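Local coordinates for protein peroxinectin A (Dictyostelium discoideum, PDB 6ERC) that catalyses the hydrogen peroxide-dependent oxidation of phenolic donors as a secreted haem peroxidase, and also oxidises iodide and thiocyanate, at residues 146-151 with 290-295; 298-303 with 456-461. All coordinates share one frame; numbering follows the deposited sequence.

Contact 1. Residues 146-151 with 290-295. With NA (sodium ion), chain K.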
ATOM      1  N   LEU A 146       4.274  10.026   5.843  1.00 58.18           N
ATOM      2  CA  LEU A 146       3.141  10.275   4.968  1.00 59.01           C
ATOM      3  C   LEU A 146       1.935  10.609   5.833  1.00 59.33           C
ATOM      4  O   LEU A 146       1.824  10.139   6.968  1.00 57.14           O
ATOM      5  CB  LEU A 146       2.842   9.063   4.081  1.00 58.04           C
ATOM      6  CG  LEU A 146       2.385   9.349   2.653  1.00 57.71           C
ATOM      7  CD1 LEU A 146       3.541   9.856   1.806  1.00 58.54           C
ATOM      8  CD2 LEU A 146       1.780   8.103   2.040  1.00 58.65           C
ATOM      9  N   GLY A 147       1.038  11.430   5.291  1.00 59.70           N
ATOM     10  CA  GLY A 147      -0.184  11.761   5.995  1.00 57.36           C
ATOM     11  C   GLY A 147      -1.059  10.540   6.199  1.00 56.15           C
ATOM     12  O   GLY A 147      -1.281   9.767   5.264  1.00 55.90           O
ATOM     13  N   SER A 148      -1.564  10.356   7.420  1.00 55.85           N
ATOM     14  CA  SER A 148      -2.338   9.166   7.746  1.00 54.87           C
ATOM     15  C   SER A 148      -3.745   9.194   7.165  1.00 54.33           C
ATOM     16  O   SER A 148      -4.388   8.142   7.083  1.00 52.19           O
ATOM     17  CB  SER A 148      -2.421   8.997   9.265  1.00 54.56           C
ATOM     18  OG  SER A 148      -1.130   8.845   9.826  1.00 55.06           O
ATOM     19  N   TYR A 149      -4.236  10.364   6.767  1.00 56.70           N
ATOM     20  CA  TYR A 149      -5.582  10.479   6.229  1.00 54.92           C
ATOM     21  C   TYR A 149      -5.603  10.118   4.750  1.00 52.96           C
ATOM     22  O   TYR A 149      -4.634  10.339   4.019  1.00 53.96           O
ATOM     23  CB  TYR A 149      -6.118  11.900   6.419  1.00 54.82           C
ATOM     24  CG  TYR A 149      -6.178  12.345   7.863  1.00 53.40           C
ATOM     25  CD1 TYR A 149      -7.272  12.036   8.659  1.00 52.87           C
ATOM     26  CD2 TYR A 149      -5.142  13.077   8.426  1.00 54.24           C
ATOM     27  CE1 TYR A 149      -7.332  12.439   9.979  1.00 53.89           C
ATOM     28  CE2 TYR A 149      -5.193  13.485   9.745  1.00 55.68           C
ATOM     29  CZ  TYR A 149      -6.289  13.164  10.519  1.00 54.83           C
ATOM     30  OH  TYR A 149      -6.341  13.570  11.834  1.00 53.93           O
ATOM     31  N   ILE A 150      -6.722   9.544   4.318  1.00 52.14           N
ATOM     32  CA  ILE A 150      -6.972   9.332   2.897  1.00 55.18           C
ATOM     33  C   ILE A 150      -7.338  10.688   2.307  1.00 56.52           C
ATOM     34  O   ILE A 150      -8.501  11.104   2.351  1.00 54.40           O
ATOM     35  CB  ILE A 150      -8.075   8.283   2.667  1.00 53.55           C
ATOM     36  CG1 ILE A 150      -7.632   6.927   3.227  1.00 52.30           C
ATOM     37  CG2 ILE A 150      -8.392   8.156   1.184  1.00 52.95           C
ATOM     38  CD1 ILE A 150      -8.732   5.891   3.302  1.00 51.19           C
ATOM     39  N   ASP A 151      -6.339  11.391   1.763  1.00 57.52           N
ATOM     40  CA  ASP A 151      -6.480  12.800   1.413  1.00 57.75           C
ATOM     41  C   ASP A 151      -5.945  13.104   0.017  1.00 58.89           C
ATOM     42  O   ASP A 151      -5.656  14.265  -0.289  1.00 59.71           O
ATOM     43  CB  ASP A 151      -5.771  13.676   2.451  1.00 59.20           C
ATOM     44  CG  ASP A 151      -4.301  13.323   2.612  1.00 58.96           C
ATOM     45  OD1 ASP A 151      -3.829  12.373   1.951  1.00 59.25           O
ATOM     46  OD2 ASP A 151      -3.614  13.999   3.407  1.00 60.32           O
ATOM     47  N   ALA A 290      -6.779   9.051  13.891  1.00 54.24           N
ATOM     48  CA  ALA A 290      -6.706   8.398  12.591  1.00 53.31           C
ATOM     49  C   ALA A 290      -5.304   7.918  12.239  1.00 52.55           C
ATOM     50  O   ALA A 290      -5.139   7.259  11.207  1.00 52.04           O
ATOM     51  CB  ALA A 290      -7.200   9.353  11.503  1.00 53.94           C
ATOM     52  N   GLN A 291      -4.300   8.233  13.059  1.00 53.36           N
ATOM     53  CA  GLN A 291      -2.927   7.840  12.771  1.00 52.57           C
ATOM     54  C   GLN A 291      -2.843   6.341  12.510  1.00 52.52           C
ATOM     55  O   GLN A 291      -3.537   5.544  13.145  1.00 51.23           O
ATOM     56  CB  GLN A 291      -2.019   8.226  13.942  1.00 53.56           C
ATOM     57  CG  GLN A 291      -0.535   7.982  13.708  1.00 54.66           C
ATOM     58  CD  GLN A 291       0.098   9.022  12.809  1.00 55.76           C
ATOM     59  OE1 GLN A 291      -0.289  10.191  12.823  1.00 57.44           O
ATOM     60  NE2 GLN A 291       1.082   8.604  12.022  1.00 54.86           N
ATOM     61  N   VAL A 292      -1.984   5.961  11.561  1.00 51.80           N
ATOM     62  CA  VAL A 292      -1.841   4.556  11.202  1.00 53.23           C
ATOM     63  C   VAL A 292      -1.148   3.803  12.332  1.00 53.53           C
ATOM     64  O   VAL A 292      -0.253   4.331  13.004  1.00 53.26           O
ATOM     65  CB  VAL A 292      -1.061   4.415   9.883  1.00 54.05           C
ATOM     66  CG1 VAL A 292      -0.795   2.940   9.563  1.00 52.50           C
ATOM     67  CG2 VAL A 292      -1.817   5.081   8.744  1.00 52.39           C
ATOM     68  N   SER A 293      -1.560   2.557  12.545  1.00 51.92           N
ATOM     69  CA  SER A 293      -0.930   1.707  13.542  1.00 52.64           C
ATOM     70  C   SER A 293       0.269   0.991  12.938  1.00 52.39           C
ATOM     71  O   SER A 293       0.289   0.652  11.752  1.00 50.71           O
ATOM     72  CB  SER A 293      -1.919   0.677  14.089  1.00 51.79           C
ATOM     73  OG  SER A 293      -2.226  -0.294  13.104  1.00 50.40           O
ATOM     74  N   ASN A 294       1.275   0.755  13.781  1.00 53.46           N
ATOM     75  CA  ASN A 294       2.491   0.101  13.316  1.00 53.80           C
ATOM     76  C   ASN A 294       2.206  -1.303  12.806  1.00 52.31           C
ATOM     77  O   ASN A 294       2.834  -1.753  11.841  1.00 52.33           O
ATOM     78  CB  ASN A 294       3.520   0.060  14.444  1.00 54.14           C
ATOM     79  CG  ASN A 294       4.939   0.054  13.933  1.00 54.14           C
ATOM     80  OD1 ASN A 294       5.307  -0.769  13.094  1.00 54.48           O
ATOM     81  ND2 ASN A 294       5.746   0.989  14.423  1.00 55.06           N
ATOM     82  N   GLU A 295       1.257  -2.003  13.427  1.00 50.52           N
ATOM     83  CA  GLU A 295       0.946  -3.363  13.006  1.00 51.51           C
ATOM     84  C   GLU A 295       0.178  -3.380  11.692  1.00 51.14           C
ATOM     85  O   GLU A 295       0.312  -4.329  10.913  1.00 50.85           O
ATOM     86  CB  GLU A 295       0.144  -4.084  14.090  1.00 53.40           C
ATOM     87  CG  GLU A 295       0.855  -4.201  15.435  1.00 52.62           C
ATOM     88  CD  GLU A 295       0.786  -2.920  16.252  1.00 53.34           C
ATOM     89  OE1 GLU A 295       0.356  -1.883  15.704  1.00 51.16           O
ATOM     90  OE2 GLU A 295       1.158  -2.954  17.445  1.00 54.92           O
TER
HETATM   91 NA    NA K 609      -2.506  10.644   3.107  1.00 57.05          NA
HETATM   92  O   HOH W   1      -7.459  11.942  13.990  1.00 42.95           O
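Ser-148 and Tyr-149 carry this contact, meeting Ala-290, Gln-291 and Val-292. The loop 146-151 also wraps a sodium ion, bound by Gly-147 O at 2.6 Å. Ser-148 CB lies near Ala-290 O and Val-292 CG2. Its OG accepts a weak hydrogen bond from Val-292 N, 3.5 Å long with an N-H...O angle of 153°. The same OG stands above the amide plane of Gln-291, 3.2 Å from CD, so the nearby NE2 is badly placed to bond to it. The amide's main polar partner is instead Thr-24. Tyr-149 O binds the sodium at 2.3 Å, while chi1 of -59°, with CG anti to the carbonyl carbon, takes the ring off to Ala-290. There CE1 touches Ala-290 CB at 3.4 Å. A water bridges the segments, donating to Tyr-149 OH at 2.9 Å and accepting from backbone Ala-290 N at 3.0 Å. The hydroxyl is also bonded to Gln-19 O. Asp-151 OD1 binds the sodium at 2.5 Å, and Asn-82 O and Asn-153 OD1 complete the five protein ligands. Asn-82 follows His-81, the predicted proton acceptor, so the sodium ties this loop to the distal haem side; mammalian relatives bind calcium at the corresponding place. Around the contact, Gln-291 and Val-292 touch Asn-144 of strand 139-144, Val-292 touches Gln-461 of helix 452-467, and Ile-150 packs on helix 247-275.

Contact 2. Residues 298-303 with 456-461; sequences TTAFRF and LIIYEQ. With HEM (protoporphyrin IX containing Fe), chain F.
Ala-300 CB of helix 294-300 packs against Ile-457 and Ile-458 of helix 452-467. It is 3.5 Å from Ile-457 CG2 and 4.0 Å from Ile-458 CG1. Ile-458 also reaches the two phenylalanines that follow. Its CG1 lies at the edge of the Phe-301 ring, 4.2 Å from CD1. Its CD1 is 3.8 Å from Phe-303 CE2, and the two side chains cross at about a right angle. The haem lies on the far side of Phe-301: CE2 is 3.6 Å from the vinyl carbon CAC, and methyl CMD sits in the ring plane at the edge. Phe-303, its CG set between the backbone N and the carbonyl carbon (chi1 71°), turns one ring face to the vinyl carbon CBC. Arg-302 opens an Arg-X-Gly-His sequence, which in mammalian haem peroxidases carries the proximal histidine; the same role is probable here. Arg-302 lies along one face of the porphyrin, its CG and CD against pyrrole ring D and one guanidinium face 4.1 Å from the meso carbon CHA. NH1 and NH2 both point to propionate O1A; the NH1 bond is modelled implausibly short, and the NH2 bond, 3.0 Å, is weak. Asn-383 OD1 and Thr-297 O take hydrogen bonds from NH1 and NE, fixing the group's rotation. A leucine in its place would probably cost propionate O1A this arginine's charge and leave Asn-383 OD1 without this donor.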
ATOM      1  N   THR A 298       2.910  -2.457   8.852  1.00 53.92           N
ATOM      2  CA  THR A 298       4.061  -3.353   8.874  1.00 54.75           C
ATOM      3  C   THR A 298       3.655  -4.809   8.680  1.00 53.04           C
ATOM      4  O   THR A 298       4.372  -5.570   8.023  1.00 51.77           O
ATOM      5  CB  THR A 298       4.822  -3.196  10.191  1.00 55.99           C
ATOM      6  OG1 THR A 298       5.077  -1.808  10.442  1.00 55.71           O
ATOM      7  CG2 THR A 298       6.144  -3.949  10.137  1.00 56.16           C
ATOM      8  N   THR A 299       2.511  -5.217   9.237  1.00 51.86           N
ATOM      9  CA  THR A 299       2.150  -6.632   9.303  1.00 52.52           C
ATOM     10  C   THR A 299       0.869  -6.935   8.537  1.00 51.26           C
ATOM     11  O   THR A 299       0.923  -7.629   7.519  1.00 51.31           O
ATOM     12  CB  THR A 299       2.027  -7.057  10.768  1.00 54.16           C
ATOM     13  OG1 THR A 299       3.147  -6.558  11.512  1.00 54.12           O
ATOM     14  CG2 THR A 299       1.981  -8.577  10.882  1.00 53.51           C
ATOM     15  N   ALA A 300      -0.284  -6.446   8.993  1.00 51.78           N
ATOM     16  CA  ALA A 300      -1.560  -6.924   8.471  1.00 51.47           C
ATOM     17  C   ALA A 300      -1.721  -6.597   6.989  1.00 51.26           C
ATOM     18  O   ALA A 300      -1.959  -7.488   6.167  1.00 51.48           O
ATOM     19  CB  ALA A 300      -2.708  -6.324   9.283  1.00 52.54           C
ATOM     20  N   PHE A 301      -1.604  -5.322   6.629  1.00 50.18           N
ATOM     21  CA  PHE A 301      -1.949  -4.899   5.279  1.00 51.02           C
ATOM     22  C   PHE A 301      -0.882  -5.235   4.245  1.00 50.41           C
ATOM     23  O   PHE A 301      -1.071  -4.919   3.065  1.00 49.37           O
ATOM     24  CB  PHE A 301      -2.229  -3.396   5.251  1.00 50.69           C
ATOM     25  CG  PHE A 301      -3.145  -2.979   4.143  1.00 49.01           C
ATOM     26  CD1 PHE A 301      -4.506  -3.202   4.240  1.00 48.98           C
ATOM     27  CD2 PHE A 301      -2.649  -2.372   3.003  1.00 49.67           C
ATOM     28  CE1 PHE A 301      -5.357  -2.824   3.220  1.00 50.38           C
ATOM     29  CE2 PHE A 301      -3.498  -1.992   1.980  1.00 49.69           C
ATOM     30  CZ  PHE A 301      -4.852  -2.218   2.090  1.00 47.82           C
ATOM     31  N   ARG A 302       0.224  -5.857   4.641  1.00 53.59           N
ATOM     32  CA  ARG A 302       1.206  -6.320   3.667  1.00 53.97           C
ATOM     33  C   ARG A 302       0.815  -7.647   3.030  1.00 53.07           C
ATOM     34  O   ARG A 302       1.602  -8.199   2.253  1.00 53.20           O
ATOM     35  CB  ARG A 302       2.586  -6.441   4.318  1.00 53.39           C
ATOM     36  CG  ARG A 302       3.140  -5.111   4.801  1.00 53.80           C
ATOM     37  CD  ARG A 302       4.646  -5.017   4.628  1.00 55.28           C
ATOM     38  NE  ARG A 302       5.156  -3.740   5.114  1.00 56.17           N
ATOM     39  CZ  ARG A 302       6.416  -3.335   4.991  1.00 57.90           C
ATOM     40  NH1 ARG A 302       7.312  -4.109   4.392  1.00 59.35           N
ATOM     41  NH2 ARG A 302       6.780  -2.153   5.469  1.00 57.80           N
ATOM     42  N   PHE A 303      -0.379  -8.162   3.331  1.00 51.98           N
ATOM     43  CA  PHE A 303      -0.852  -9.389   2.703  1.00 52.50           C
ATOM     44  C   PHE A 303      -0.870  -9.296   1.185  1.00 52.68           C
ATOM     45  O   PHE A 303      -0.842 -10.332   0.510  1.00 54.50           O
ATOM     46  CB  PHE A 303      -2.259  -9.717   3.209  1.00 53.17           C
ATOM     47  CG  PHE A 303      -3.327  -8.779   2.700  1.00 52.21           C
ATOM     48  CD1 PHE A 303      -3.974  -9.029   1.499  1.00 51.91           C
ATOM     49  CD2 PHE A 303      -3.686  -7.655   3.423  1.00 51.39           C
ATOM     50  CE1 PHE A 303      -4.951  -8.174   1.028  1.00 52.04           C
ATOM     51  CE2 PHE A 303      -4.668  -6.795   2.954  1.00 51.95           C
ATOM     52  CZ  PHE A 303      -5.300  -7.057   1.758  1.00 50.83           C
ATOM     53  N   LEU A 456      -8.753  -8.415  12.049  1.00 54.34           N
ATOM     54  CA  LEU A 456      -8.972  -7.527  13.184  1.00 53.93           C
ATOM     55  C   LEU A 456      -8.127  -6.263  13.071  1.00 53.67           C
ATOM     56  O   LEU A 456      -8.606  -5.163  13.371  1.00 54.38           O
ATOM     57  CB  LEU A 456      -8.668  -8.267  14.486  1.00 54.36           C
ATOM     58  CG  LEU A 456      -9.199  -7.646  15.781  1.00 54.53           C
ATOM     59  CD1 LEU A 456      -9.433  -8.732  16.819  1.00 55.60           C
ATOM     60  CD2 LEU A 456      -8.250  -6.590  16.329  1.00 53.90           C
ATOM     61  N   ILE A 457      -6.872  -6.395  12.638  1.00 51.48           N
ATOM     62  CA  ILE A 457      -5.999  -5.229  12.537  1.00 50.39           C
ATOM     63  C   ILE A 457      -6.489  -4.290  11.442  1.00 51.32           C
ATOM     64  O   ILE A 457      -6.485  -3.063  11.608  1.00 49.16           O
ATOM     65  CB  ILE A 457      -4.545  -5.676  12.297  1.00 50.94           C
ATOM     66  CG1 ILE A 457      -4.055  -6.548  13.458  1.00 53.49           C
ATOM     67  CG2 ILE A 457      -3.626  -4.466  12.134  1.00 50.08           C
ATOM     68  CD1 ILE A 457      -2.809  -7.344  13.148  1.00 51.66           C
ATOM     69  N   ILE A 458      -6.917  -4.843  10.306  1.00 50.94           N
ATOM     70  CA  ILE A 458      -7.390  -4.010   9.208  1.00 50.70           C
ATOM     71  C   ILE A 458      -8.707  -3.339   9.581  1.00 51.59           C
ATOM     72  O   ILE A 458      -8.894  -2.135   9.368  1.00 49.68           O
ATOM     73  CB  ILE A 458      -7.524  -4.845   7.922  1.00 50.07           C
ATOM     74  CG1 ILE A 458      -6.146  -5.337   7.472  1.00 50.12           C
ATOM     75  CG2 ILE A 458      -8.170  -4.021   6.814  1.00 50.92           C
ATOM     76  CD1 ILE A 458      -6.195  -6.413   6.407  1.00 50.71           C
ATOM     77  N   TYR A 459      -9.642  -4.110  10.140  1.00 51.70           N
ATOM     78  CA  TYR A 459     -10.908  -3.531  10.572  1.00 51.59           C
ATOM     79  C   TYR A 459     -10.677  -2.379  11.537  1.00 51.06           C
ATOM     80  O   TYR A 459     -11.330  -1.333  11.440  1.00 52.76           O
ATOM     81  CB  TYR A 459     -11.778  -4.606  11.225  1.00 52.78           C
ATOM     82  CG  TYR A 459     -13.138  -4.113  11.672  1.00 52.07           C
ATOM     83  CD1 TYR A 459     -13.293  -3.426  12.869  1.00 51.91           C
ATOM     84  CD2 TYR A 459     -14.267  -4.344  10.900  1.00 52.78           C
ATOM     85  CE1 TYR A 459     -14.531  -2.976  13.281  1.00 53.15           C
ATOM     86  CE2 TYR A 459     -15.512  -3.899  11.305  1.00 53.20           C
ATOM     87  CZ  TYR A 459     -15.638  -3.215  12.495  1.00 53.51           C
ATOM     88  OH  TYR A 459     -16.876  -2.768  12.903  1.00 54.43           O
ATOM     89  N   GLU A 460      -9.738  -2.548  12.469  1.00 50.45           N
ATOM     90  CA  GLU A 460      -9.525  -1.543  13.503  1.00 51.28           C
ATOM     91  C   GLU A 460      -8.940  -0.263  12.920  1.00 51.04           C
ATOM     92  O   GLU A 460      -9.270   0.840  13.373  1.00 51.13           O
ATOM     93  CB  GLU A 460      -8.619  -2.114  14.594  1.00 50.51           C
ATOM     94  CG  GLU A 460      -8.600  -1.305  15.885  1.00 51.73           C
ATOM     95  CD  GLU A 460      -7.641  -0.129  15.843  1.00 50.84           C
ATOM     96  OE1 GLU A 460      -6.719  -0.135  14.999  1.00 50.06           O
ATOM     97  OE2 GLU A 460      -7.809   0.803  16.657  1.00 50.93           O
ATOM     98  N   GLN A 461      -8.075  -0.385  11.911  1.00 49.67           N
ATOM     99  CA  GLN A 461      -7.451   0.796  11.324  1.00 49.89           C
ATOM    100  C   GLN A 461      -8.471   1.634  10.561  1.00 49.57           C
ATOM    101  O   GLN A 461      -8.636   2.831  10.827  1.00 48.68           O
ATOM    102  CB  GLN A 461      -6.305   0.379  10.400  1.00 49.71           C
ATOM    103  CG  GLN A 461      -5.601   1.549   9.732  1.00 48.90           C
ATOM    104  CD  GLN A 461      -5.006   2.511  10.735  1.00 50.12           C
ATOM    105  OE1 GLN A 461      -4.027   2.197  11.409  1.00 52.02           O
ATOM    106  NE2 GLN A 461      -5.602   3.689  10.847  1.00 50.73           N
TER
HETATM  107  CHA HEM F 604       5.503  -1.902   1.260  1.00 54.12           C
HETATM  108  CHB HEM F 604       6.463  -3.356  -3.250  1.00 50.11           C
HETATM  109  CHC HEM F 604       1.797  -4.609  -3.817  1.00 47.77           C
HETATM  110  CHD HEM F 604       0.907  -3.373   0.781  1.00 52.38           C
HETATM  111  C1A HEM F 604       6.174  -2.245   0.112  1.00 52.15           C
HETATM  112  C2A HEM F 604       7.602  -2.194  -0.078  1.00 50.82           C
HETATM  113  C3A HEM F 604       7.877  -2.597  -1.321  1.00 49.41           C
HETATM  114  C4A HEM F 604       6.621  -2.913  -1.962  1.00 49.80           C
HETATM  115  CMA HEM F 604       9.270  -2.705  -1.981  1.00 45.54           C
HETATM  116  CAA HEM F 604       8.605  -1.758   1.003  1.00 51.66           C
HETATM  117  CBA HEM F 604       9.404  -2.995   1.386  1.00 52.61           C
HETATM  118  CGA HEM F 604       9.978  -2.827   2.769  1.00 54.79           C
HETATM  119  O1A HEM F 604       9.191  -2.719   3.745  1.00 54.82           O
HETATM  120  O2A HEM F 604      11.228  -2.813   2.899  1.00 54.01           O
HETATM  121  C1B HEM F 604       5.280  -3.798  -3.791  1.00 49.24           C
HETATM  122  C2B HEM F 604       5.114  -4.263  -5.145  1.00 47.71           C
HETATM  123  C3B HEM F 604       3.825  -4.606  -5.312  1.00 48.25           C
HETATM  124  C4B HEM F 604       3.136  -4.370  -4.059  1.00 49.49           C
HETATM  125  CMB HEM F 604       6.278  -4.310  -6.155  1.00 43.14           C
HETATM  126  CAB HEM F 604       3.109  -5.171  -6.561  1.00 47.63           C
HETATM  127  CBB HEM F 604       3.746  -5.473  -7.697  1.00 48.58           C
HETATM  128  C1C HEM F 604       1.142  -4.396  -2.623  1.00 47.66           C
HETATM  129  C2C HEM F 604      -0.261  -4.657  -2.350  1.00 48.10           C
HETATM  130  C3C HEM F 604      -0.505  -4.309  -1.068  1.00 49.54           C
HETATM  131  C4C HEM F 604       0.739  -3.823  -0.511  1.00 51.55           C
HETATM  132  CMC HEM F 604      -1.204  -5.242  -3.422  1.00 45.50           C
HETATM  133  CAC HEM F 604      -1.785  -4.350  -0.192  1.00 47.87           C
HETATM  134  CBC HEM F 604      -2.992  -4.759  -0.588  1.00 47.73           C
HETATM  135  C1D HEM F 604       2.060  -2.828   1.293  1.00 52.10           C
HETATM  136  C2D HEM F 604       2.200  -2.212   2.592  1.00 51.41           C
HETATM  137  C3D HEM F 604       3.471  -1.819   2.719  1.00 54.18           C
HETATM  138  C4D HEM F 604       4.174  -2.153   1.505  1.00 54.05           C
HETATM  139  CMD HEM F 604       1.068  -2.080   3.631  1.00 49.08           C
HETATM  140  CAD HEM F 604       4.119  -1.093   3.911  1.00 53.66           C
HETATM  141  CBD HEM F 604       3.717   0.371   3.759  1.00 54.33           C
HETATM  142  CGD HEM F 604       4.810   1.291   4.248  1.00 53.26           C
HETATM  143  O1D HEM F 604       5.736   1.591   3.452  1.00 51.67           O
HETATM  144  O2D HEM F 604       4.765   1.736   5.423  1.00 51.47           O
HETATM  145  NA  HEM F 604       5.603  -2.688  -1.060  1.00 54.14           N
HETATM  146  NB  HEM F 604       4.057  -3.875  -3.154  1.00 54.65           N
HETATM  147  NC  HEM F 604       1.717  -3.886  -1.479  1.00 52.80           N
HETATM  148  ND  HEM F 604       3.283  -2.773   0.658  1.00 55.15           N
HETATM  149 FE   HEM F 604       3.651  -3.266  -1.241  1.00 61.91          FE

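Both contacts are buried and bury the same area, and both use helix 294-300. Contact 1 uses the loop that leads into this helix, touching through residues 290-292. Contact 2 holds its last turn and the residues that run on beside the haem. Helix 452-467 ties them together: Gln-461 OE1, at the end of the contact 2 segment, accepts a probable hydrogen bond from Ser-293 N of contact 1. The chemistry differs with the place. Contact 1 mixes one weak hydrogen bond and a water bridge with small apolar touches; its sodium belongs to the 146-151 side. Contact 2 joins its helices by apolar contacts, and its charged chemistry is turned to the haem propionate.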